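Local coordinates for protein blue-light-activated histidine kinase 2 (Erythrobacter litoralis HTCC2594, PDB 4R39) that acts as a photosensitive histidine kinase, using ATP to phosphorylate histidine, and is involved in increased bacterial virulence upon exposure to light, at residues G159-V164 / N213-L218; F142-S147 / D169-P174; T17-Q22 / A64-Y69. All blocks are in the same frame, centred on the assembly; numbering follows the deposited sequence.

Contact 1 of 3, residues G159-V164 / N213-L218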
# COMPACT_ATOMS: atom_id res chain seq x y z
N GLY A 159 -8.73 4.59 20.87
CA GLY A 159 -9.44 3.36 20.59
C GLY A 159 -8.77 2.50 19.54
O GLY A 159 -9.44 1.79 18.79
N GLU A 160 -7.44 2.56 19.49
CA GLU A 160 -6.65 1.82 18.50
C GLU A 160 -7.02 2.13 17.04
O GLU A 160 -6.71 1.35 16.14
CB GLU A 160 -6.73 0.31 18.77
CG GLU A 160 -5.93 -0.15 19.99
CD GLU A 160 -5.77 -1.65 20.06
OE1 GLU A 160 -5.46 -2.27 19.01
OE2 GLU A 160 -5.94 -2.22 21.16
N GLN A 161 -7.67 3.26 16.81
CA GLN A 161 -7.98 3.70 15.45
C GLN A 161 -6.74 4.27 14.78
O GLN A 161 -6.16 5.25 15.26
CB GLN A 161 -9.10 4.74 15.43
CG GLN A 161 -9.33 5.38 14.05
CD GLN A 161 -10.59 6.22 13.98
OE1 GLN A 161 -11.64 5.85 14.52
NE2 GLN A 161 -10.50 7.37 13.32
N LEU A 162 -6.32 3.66 13.68
CA LEU A 162 -5.21 4.16 12.88
C LEU A 162 -5.75 4.96 11.71
O LEU A 162 -6.63 4.49 10.99
CB LEU A 162 -4.37 3.00 12.33
CG LEU A 162 -3.14 3.41 11.52
CD1 LEU A 162 -2.04 3.92 12.44
CD2 LEU A 162 -2.63 2.27 10.66
N ARG A 163 -5.23 6.17 11.53
CA ARG A 163 -5.61 6.99 10.39
C ARG A 163 -4.43 7.16 9.46
O ARG A 163 -3.38 7.66 9.86
CB ARG A 163 -6.09 8.37 10.83
CG ARG A 163 -6.44 9.27 9.66
CD ARG A 163 -7.26 10.46 10.12
NE ARG A 163 -8.53 10.05 10.70
CZ ARG A 163 -9.33 10.86 11.38
NH1 ARG A 163 -9.00 12.14 11.56
NH2 ARG A 163 -10.47 10.41 11.88
N VAL A 164 -4.61 6.74 8.21
CA VAL A 164 -3.59 6.91 7.18
C VAL A 164 -4.08 7.94 6.17
O VAL A 164 -5.17 7.81 5.62
CB VAL A 164 -3.28 5.57 6.48
CG1 VAL A 164 -2.21 5.76 5.42
CG2 VAL A 164 -2.84 4.54 7.50
N ASN A 213 -8.17 9.75 3.02
CA ASN A 213 -8.10 9.34 4.42
C ASN A 213 -8.70 7.97 4.63
O ASN A 213 -9.85 7.73 4.28
CB ASN A 213 -8.85 10.34 5.30
CG ASN A 213 -8.04 11.58 5.58
OD1 ASN A 213 -7.12 11.57 6.38
ND2 ASN A 213 -8.40 12.67 4.91
N ILE A 214 -7.90 7.07 5.19
CA ILE A 214 -8.38 5.74 5.54
C ILE A 214 -8.35 5.60 7.05
O ILE A 214 -7.29 5.74 7.66
CB ILE A 214 -7.52 4.62 4.92
CG1 ILE A 214 -7.42 4.80 3.41
CG2 ILE A 214 -8.13 3.26 5.22
CD1 ILE A 214 -6.33 5.74 2.96
N ASP A 215 -9.51 5.36 7.65
CA ASP A 215 -9.59 5.09 9.08
C ASP A 215 -9.66 3.58 9.29
O ASP A 215 -10.56 2.92 8.77
CB ASP A 215 -10.81 5.78 9.70
CG ASP A 215 -10.54 7.25 10.05
OD1 ASP A 215 -9.41 7.57 10.48
OD2 ASP A 215 -11.47 8.08 9.89
N ILE A 216 -8.71 3.05 10.05
CA ILE A 216 -8.55 1.60 10.21
C ILE A 216 -8.67 1.18 11.67
O ILE A 216 -7.99 1.74 12.53
CB ILE A 216 -7.18 1.14 9.67
CG1 ILE A 216 -7.04 1.55 8.20
CG2 ILE A 216 -7.03 -0.37 9.81
CD1 ILE A 216 -5.61 1.58 7.70
N PRO A 217 -9.53 0.18 11.97
CA PRO A 217 -9.64 -0.24 13.37
C PRO A 217 -8.66 -1.37 13.71
O PRO A 217 -8.92 -2.53 13.41
CB PRO A 217 -11.09 -0.75 13.48
CG PRO A 217 -11.60 -0.86 12.05
CD PRO A 217 -10.46 -0.57 11.12
N LEU A 218 -7.53 -1.01 14.33
CA LEU A 218 -6.53 -2.01 14.70
C LEU A 218 -7.06 -2.94 15.79
O LEU A 218 -6.58 -4.06 15.94
CB LEU A 218 -5.24 -1.33 15.18
CG LEU A 218 -4.56 -0.35 14.22
CD1 LEU A 218 -3.39 0.32 14.91
CD2 LEU A 218 -4.11 -1.03 12.94

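Contact 2 of 3, residues F142-S147 / D169-P174. With ANP (phosphoaminophosphonic acid-adenylate ester), chain F.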
# COMPACT_ATOMS: atom_id res chain seq x y z
N PHE A 142 0.58 15.92 -10.51
CA PHE A 142 1.46 17.01 -10.93
C PHE A 142 1.81 16.99 -12.42
O PHE A 142 2.87 17.49 -12.81
CB PHE A 142 2.73 16.98 -10.08
CG PHE A 142 2.47 16.84 -8.60
CD1 PHE A 142 1.87 17.88 -7.89
CD2 PHE A 142 2.82 15.69 -7.91
CE1 PHE A 142 1.62 17.76 -6.53
CE2 PHE A 142 2.57 15.57 -6.55
CZ PHE A 142 1.97 16.61 -5.87
N SER A 143 0.92 16.43 -13.24
CA SER A 143 1.12 16.37 -14.70
C SER A 143 1.49 17.73 -15.28
O SER A 143 2.46 17.86 -16.02
CB SER A 143 -0.16 15.89 -15.39
OG SER A 143 -0.62 14.67 -14.85
N ASP A 144 0.69 18.73 -14.94
CA ASP A 144 0.80 20.07 -15.50
C ASP A 144 1.43 21.05 -14.51
O ASP A 144 1.41 22.26 -14.72
CB ASP A 144 -0.59 20.57 -15.90
CG ASP A 144 -1.60 20.43 -14.77
OD1 ASP A 144 -1.41 19.53 -13.92
OD2 ASP A 144 -2.57 21.20 -14.74
N ARG A 145 1.98 20.52 -13.42
CA ARG A 145 2.53 21.34 -12.35
C ARG A 145 4.05 21.34 -12.36
O ARG A 145 4.68 20.33 -12.71
CB ARG A 145 2.05 20.82 -10.99
CG ARG A 145 0.55 20.88 -10.80
CD ARG A 145 0.06 22.31 -10.79
NE ARG A 145 -1.39 22.40 -10.66
CZ ARG A 145 -2.05 22.51 -9.52
NH1 ARG A 145 -1.39 22.56 -8.36
NH2 ARG A 145 -3.37 22.57 -9.52
N ALA A 146 4.64 22.46 -11.97
CA ALA A 146 6.08 22.58 -11.89
C ALA A 146 6.58 22.20 -10.49
O ALA A 146 7.71 21.76 -10.32
CB ALA A 146 6.52 23.99 -12.25
N SER A 147 5.72 22.39 -9.49
CA SER A 147 6.05 22.05 -8.11
C SER A 147 4.84 21.45 -7.40
O SER A 147 3.71 21.63 -7.84
CB SER A 147 6.53 23.29 -7.35
OG SER A 147 5.46 24.17 -7.09
N ASP A 169 -1.22 18.83 -3.04
CA ASP A 169 -1.63 20.20 -3.33
C ASP A 169 -1.75 20.39 -4.85
O ASP A 169 -1.82 21.51 -5.34
CB ASP A 169 -0.65 21.20 -2.74
CG ASP A 169 0.70 21.19 -3.42
OD1 ASP A 169 1.02 20.23 -4.16
OD2 ASP A 169 1.46 22.16 -3.21
N GLY A 170 -1.79 19.28 -5.57
CA GLY A 170 -1.71 19.31 -7.01
C GLY A 170 -3.03 19.42 -7.75
O GLY A 170 -3.93 20.18 -7.38
N ARG A 171 -3.14 18.63 -8.80
CA ARG A 171 -4.09 18.84 -9.88
C ARG A 171 -5.52 18.46 -9.51
O ARG A 171 -6.47 19.05 -10.02
CB ARG A 171 -3.57 18.02 -11.06
CG ARG A 171 -4.50 17.76 -12.20
CD ARG A 171 -3.87 16.66 -13.03
NE ARG A 171 -4.54 16.43 -14.30
CZ ARG A 171 -4.46 17.25 -15.34
NH1 ARG A 171 -3.75 18.37 -15.26
NH2 ARG A 171 -5.10 16.96 -16.46
N GLY A 172 -5.67 17.48 -8.62
CA GLY A 172 -6.97 17.00 -8.22
C GLY A 172 -7.44 15.85 -9.08
O GLY A 172 -7.09 15.76 -10.26
N ILE A 173 -8.24 14.95 -8.51
CA ILE A 173 -8.84 13.87 -9.27
C ILE A 173 -9.97 14.44 -10.13
O ILE A 173 -10.81 15.17 -9.62
CB ILE A 173 -9.39 12.76 -8.34
CG1 ILE A 173 -8.25 12.20 -7.48
CG2 ILE A 173 -10.08 11.67 -9.17
CD1 ILE A 173 -8.62 11.02 -6.59
N PRO A 174 -9.98 14.11 -11.43
CA PRO A 174 -11.05 14.59 -12.33
C PRO A 174 -12.45 14.37 -11.76
O PRO A 174 -12.68 13.36 -11.09
CB PRO A 174 -10.84 13.75 -13.59
CG PRO A 174 -9.39 13.45 -13.60
CD PRO A 174 -8.98 13.31 -12.16
PG ANP F . -2.79 1.84 -11.93
O1G ANP F . -3.36 0.47 -12.12
O2G ANP F . -3.21 2.40 -10.52
O3G ANP F . -1.22 1.75 -11.99
PB ANP F . -4.16 4.22 -12.55
O1B ANP F . -4.38 5.19 -13.66
O2B ANP F . -3.28 4.91 -11.46
N3B ANP F . -3.37 2.86 -13.15
PA ANP F . -6.08 4.34 -10.57
O1A ANP F . -5.09 4.16 -9.49
O2A ANP F . -7.42 3.64 -10.31
O3A ANP F . -5.54 3.77 -11.96
O5' ANP F . -6.30 5.87 -10.82
C5' ANP F . -7.49 6.32 -11.49
C4' ANP F . -7.25 7.66 -12.13
O4' ANP F . -7.54 8.71 -11.18
C3' ANP F . -5.82 7.94 -12.60
O3' ANP F . -5.61 7.42 -13.91
C2' ANP F . -5.77 9.47 -12.59
O2' ANP F . -6.29 10.01 -13.79
C1' ANP F . -6.68 9.82 -11.40
N9 ANP F . -5.98 10.09 -10.15
C8 ANP F . -5.71 9.21 -9.14
N7 ANP F . -5.07 9.74 -8.13
C5 ANP F . -4.91 11.07 -8.50
C6 ANP F . -4.31 12.16 -7.85
N6 ANP F . -3.73 12.09 -6.65
N1 ANP F . -4.32 13.35 -8.49
C2 ANP F . -4.89 13.43 -9.70
N3 ANP F . -5.49 12.46 -10.40
C4 ANP F . -5.46 11.30 -9.74
O HOH W 1 1.05 21.43 -7.13

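Contact 3 of 3, residues T17-Q22 / A64-Y69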
# COMPACT_ATOMS: atom_id res chain seq x y z
N THR A 17 13.20 -17.39 -9.20
CA THR A 17 12.71 -18.40 -8.27
C THR A 17 12.79 -17.92 -6.82
O THR A 17 11.93 -18.26 -6.01
CB THR A 17 13.48 -19.73 -8.38
OG1 THR A 17 14.89 -19.48 -8.33
CG2 THR A 17 13.12 -20.45 -9.67
N GLU A 18 13.81 -17.14 -6.50
CA GLU A 18 13.94 -16.59 -5.16
C GLU A 18 12.82 -15.58 -4.89
O GLU A 18 12.23 -15.58 -3.81
CB GLU A 18 15.31 -15.93 -4.96
CG GLU A 18 15.46 -15.17 -3.64
CD GLU A 18 15.35 -16.06 -2.41
OE1 GLU A 18 15.17 -17.29 -2.56
OE2 GLU A 18 15.46 -15.53 -1.28
N LEU A 19 12.55 -14.72 -5.87
CA LEU A 19 11.48 -13.75 -5.74
C LEU A 19 10.16 -14.47 -5.55
O LEU A 19 9.32 -14.07 -4.74
CB LEU A 19 11.39 -12.85 -6.97
CG LEU A 19 10.17 -11.92 -6.97
CD1 LEU A 19 10.14 -11.06 -5.71
CD2 LEU A 19 10.14 -11.05 -8.21
N ASP A 20 9.97 -15.55 -6.30
CA ASP A 20 8.73 -16.30 -6.24
C ASP A 20 8.59 -16.99 -4.89
O ASP A 20 7.50 -17.09 -4.34
CB ASP A 20 8.68 -17.33 -7.36
CG ASP A 20 7.32 -17.96 -7.50
OD1 ASP A 20 6.37 -17.23 -7.86
OD2 ASP A 20 7.19 -19.18 -7.25
N ARG A 21 9.71 -17.46 -4.35
CA ARG A 21 9.72 -18.13 -3.06
C ARG A 21 9.26 -17.16 -1.97
O ARG A 21 8.45 -17.51 -1.11
CB ARG A 21 11.13 -18.65 -2.74
CG ARG A 21 11.18 -19.64 -1.59
CD ARG A 21 12.60 -19.86 -1.10
NE ARG A 21 13.20 -18.65 -0.56
CZ ARG A 21 12.86 -18.09 0.60
NH1 ARG A 21 11.91 -18.63 1.35
NH2 ARG A 21 13.47 -16.98 1.01
N GLN A 22 9.78 -15.93 -2.03
CA GLN A 22 9.38 -14.89 -1.10
C GLN A 22 7.89 -14.54 -1.22
O GLN A 22 7.20 -14.43 -0.21
CB GLN A 22 10.23 -13.64 -1.31
CG GLN A 22 11.66 -13.80 -0.84
CD GLN A 22 12.54 -12.63 -1.21
OE1 GLN A 22 12.06 -11.58 -1.62
NE2 GLN A 22 13.85 -12.81 -1.07
N ALA A 64 6.36 -3.80 -2.64
CA ALA A 64 5.60 -3.69 -1.39
C ALA A 64 5.54 -5.04 -0.68
O ALA A 64 5.63 -5.11 0.55
CB ALA A 64 4.19 -3.19 -1.66
N LEU A 65 5.41 -6.11 -1.45
CA LEU A 65 5.31 -7.45 -0.90
C LEU A 65 6.66 -7.99 -0.44
O LEU A 65 6.74 -8.74 0.53
CB LEU A 65 4.67 -8.40 -1.92
CG LEU A 65 3.19 -8.16 -2.23
CD1 LEU A 65 2.73 -9.07 -3.35
CD2 LEU A 65 2.33 -8.39 -0.99
N GLN A 66 7.73 -7.60 -1.14
CA GLN A 66 9.08 -8.01 -0.73
C GLN A 66 9.50 -7.31 0.54
O GLN A 66 10.13 -7.92 1.41
CB GLN A 66 10.10 -7.71 -1.83
CG GLN A 66 10.07 -8.69 -2.97
CD GLN A 66 11.29 -8.56 -3.86
OE1 GLN A 66 12.19 -9.40 -3.84
NE2 GLN A 66 11.33 -7.49 -4.66
N LEU A 67 9.17 -6.03 0.65
CA LEU A 67 9.47 -5.29 1.86
C LEU A 67 8.73 -5.91 3.03
O LEU A 67 9.25 -5.96 4.14
CB LEU A 67 9.09 -3.82 1.70
CG LEU A 67 10.02 -3.03 0.77
CD1 LEU A 67 9.45 -1.66 0.48
CD2 LEU A 67 11.43 -2.92 1.36
N LEU A 68 7.52 -6.39 2.77
CA LEU A 68 6.74 -7.05 3.81
C LEU A 68 7.40 -8.38 4.18
O LEU A 68 7.46 -8.73 5.36
CB LEU A 68 5.30 -7.29 3.35
CG LEU A 68 4.44 -8.10 4.33
CD1 LEU A 68 4.08 -7.30 5.57
CD2 LEU A 68 3.20 -8.64 3.64
N TYR A 69 7.89 -9.10 3.18
CA TYR A 69 8.56 -10.37 3.43
C TYR A 69 9.76 -10.14 4.33
O TYR A 69 10.02 -10.93 5.24
CB TYR A 69 9.02 -11.02 2.12
CG TYR A 69 10.00 -12.14 2.36
CD1 TYR A 69 11.37 -11.91 2.34
CD2 TYR A 69 9.56 -13.43 2.62
CE1 TYR A 69 12.27 -12.93 2.58
CE2 TYR A 69 10.45 -14.46 2.86
CZ TYR A 69 11.81 -14.20 2.83
OH TYR A 69 12.70 -15.23 3.07

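Contact 1 of 3, residues G159-V164 / N213-L218
The backbones of L162 and I216 bond to each other in both directions, and V164 and I214 do the same one pair further on. L162 N gives to I216 O at 2.8 Å and V164 N to I214 O at 2.9 Å. At the start of strand 161-164 the ladder ends in a less straight bond, from L218 N to E160 O (143° at the hydrogen). Between these hydrogen-bonded pairs sit the non-hydrogen-bonded pairs Q161-P217 and R163-D215, where CA-H groups approach carbonyl oxygens; R163 CA, for example, is 3.4 Å from I214 O.

On the face that carries Q161, R163 and D215, a salt bridge joins the last two. R163 and D215 run side by side, and the guanidinium grips the carboxylate side-on. R163 NE meets the syn lone pair of D215 OD1 at 2.6 Å, in the guanidinium plane and almost straight, whereas R163 NH2 reaches D215 OD2 at 3.2 Å from a tilted direction. A bend at chi3 (-61°) turns the arginine head back over the neighbouring strand. The amide of N213 touches the aliphatic part of R163, but its OD1 is hydrogen-bonded to T165.

Apolar contacts fill the L162-V164-I214-I216 face. I216 CD1 lies 4.1 Å from V164 CG2 and also reaches the end of L162, while L218 CD1 comes within 3.8 Å of L162 CB. I126 and V130 of helix 120-140 cover this buried side.

Strand 161-168 here pairs antiparallel with strand 211-217 in the mixed five-stranded sheet; one face is apolar and backed by a helix, the other carries polar groups, as in the alpha/beta sandwich of the Bergerat ATP-binding fold.

Contact 2 of 3, residues F142-S147 / D169-P174
F142 and R145 close over the backbone of D169 and G170, where the loop after helix 120-140 meets the G1 box of the Bergerat fold, the D-x-G-x-G motif running from D168 to G172. The compact part lies here. The ring edge of F142 reaches D169 OD1 with CE1 at 3.5 Å, and the same CE1 is 3.7 Å from G170 CA; D169 OD1 also accepts from V149 N. A type I turn from F142 to R145 brings the arginine back, and its chain, bent at chi2 (-65°), lays one guanidinium face over G170 C. R145 NH1 makes a weak bond to D169 O, and it also donates to a water that bonds to S147 O. R145 NH2 is anchored by G207 O.

On the solvent side, exposed residues meet through the D144-R171 salt bridge, with S143 CB over one face of the R171 guanidinium: D144 OD1 lies 2.9 Å from R171 NH1, at the guanidinium edge, with the carboxylate and guanidinium planes nearly perpendicular (86°). R171 reaches it with an extended chain. Beyond that arginine the loop turns to the nucleotide, where I173 CG1 rests 3.7 Å from ANP C5 and G172 O stands 3.3 Å from ANP C2.

Contact 3 of 3, residues T17-Q22 / A64-Y69
Q22 lies across one face of the Y69 ring. Its CG sits over the ring centre, 3.6 Å from the centroid and 11° off the normal, a CH-pi contact, and the amide beyond continues nearly parallel to the ring (8° between planes). With Y69 CG anti to the backbone N, the tyrosine reaches over to helix 16-27.

The polar contacts gather at the phenol end. R21 NH2 donates to Y69 OH at 2.8 Å, close to the guanidinium plane, while R21 NE, one turn on from E18, forms a salt bridge with E18 OE1 at 3.1 Å. E18 and Y69 thus both meet the edge of the guanidinium and probably help to hold its orientation, on an exposed surface.

Apolar packing is slight. L19 CD1 rests 3.6 Å from Q66 CG and against the amide beside it, whose OE1 takes a hydrogen bond from R15.

The two helix segments pass steeply, at 71° with axes 10.6 Å apart, so long side chains span the gap. The crossing joins helix 16-27, which ends just before H28, the predicted phosphohistidine, to helix 58-75 in the helical HisKA_2-type part of the kinase.

Contacts 1 and 2 both belong to the ATP-binding domain, and strand 161-168 links them: its beginning pairs in contact 1 and its far end runs into the loop of contact 2. Their centres are 27 Å apart, with about 10 Å between nearest atoms. Contact 2 reaches the nucleotide directly, whereas in contact 1 the side chain of I214 stays about 12 Å from ANP and about 13 Å from the magnesium ion. Contact 3, in the helical part, lies across the chain's centre from both, 27 Å from contact 1 and 33 Å from contact 2 between centres. S57, just before helix 58-75 of contact 3, also hydrogen-bonds to ANP.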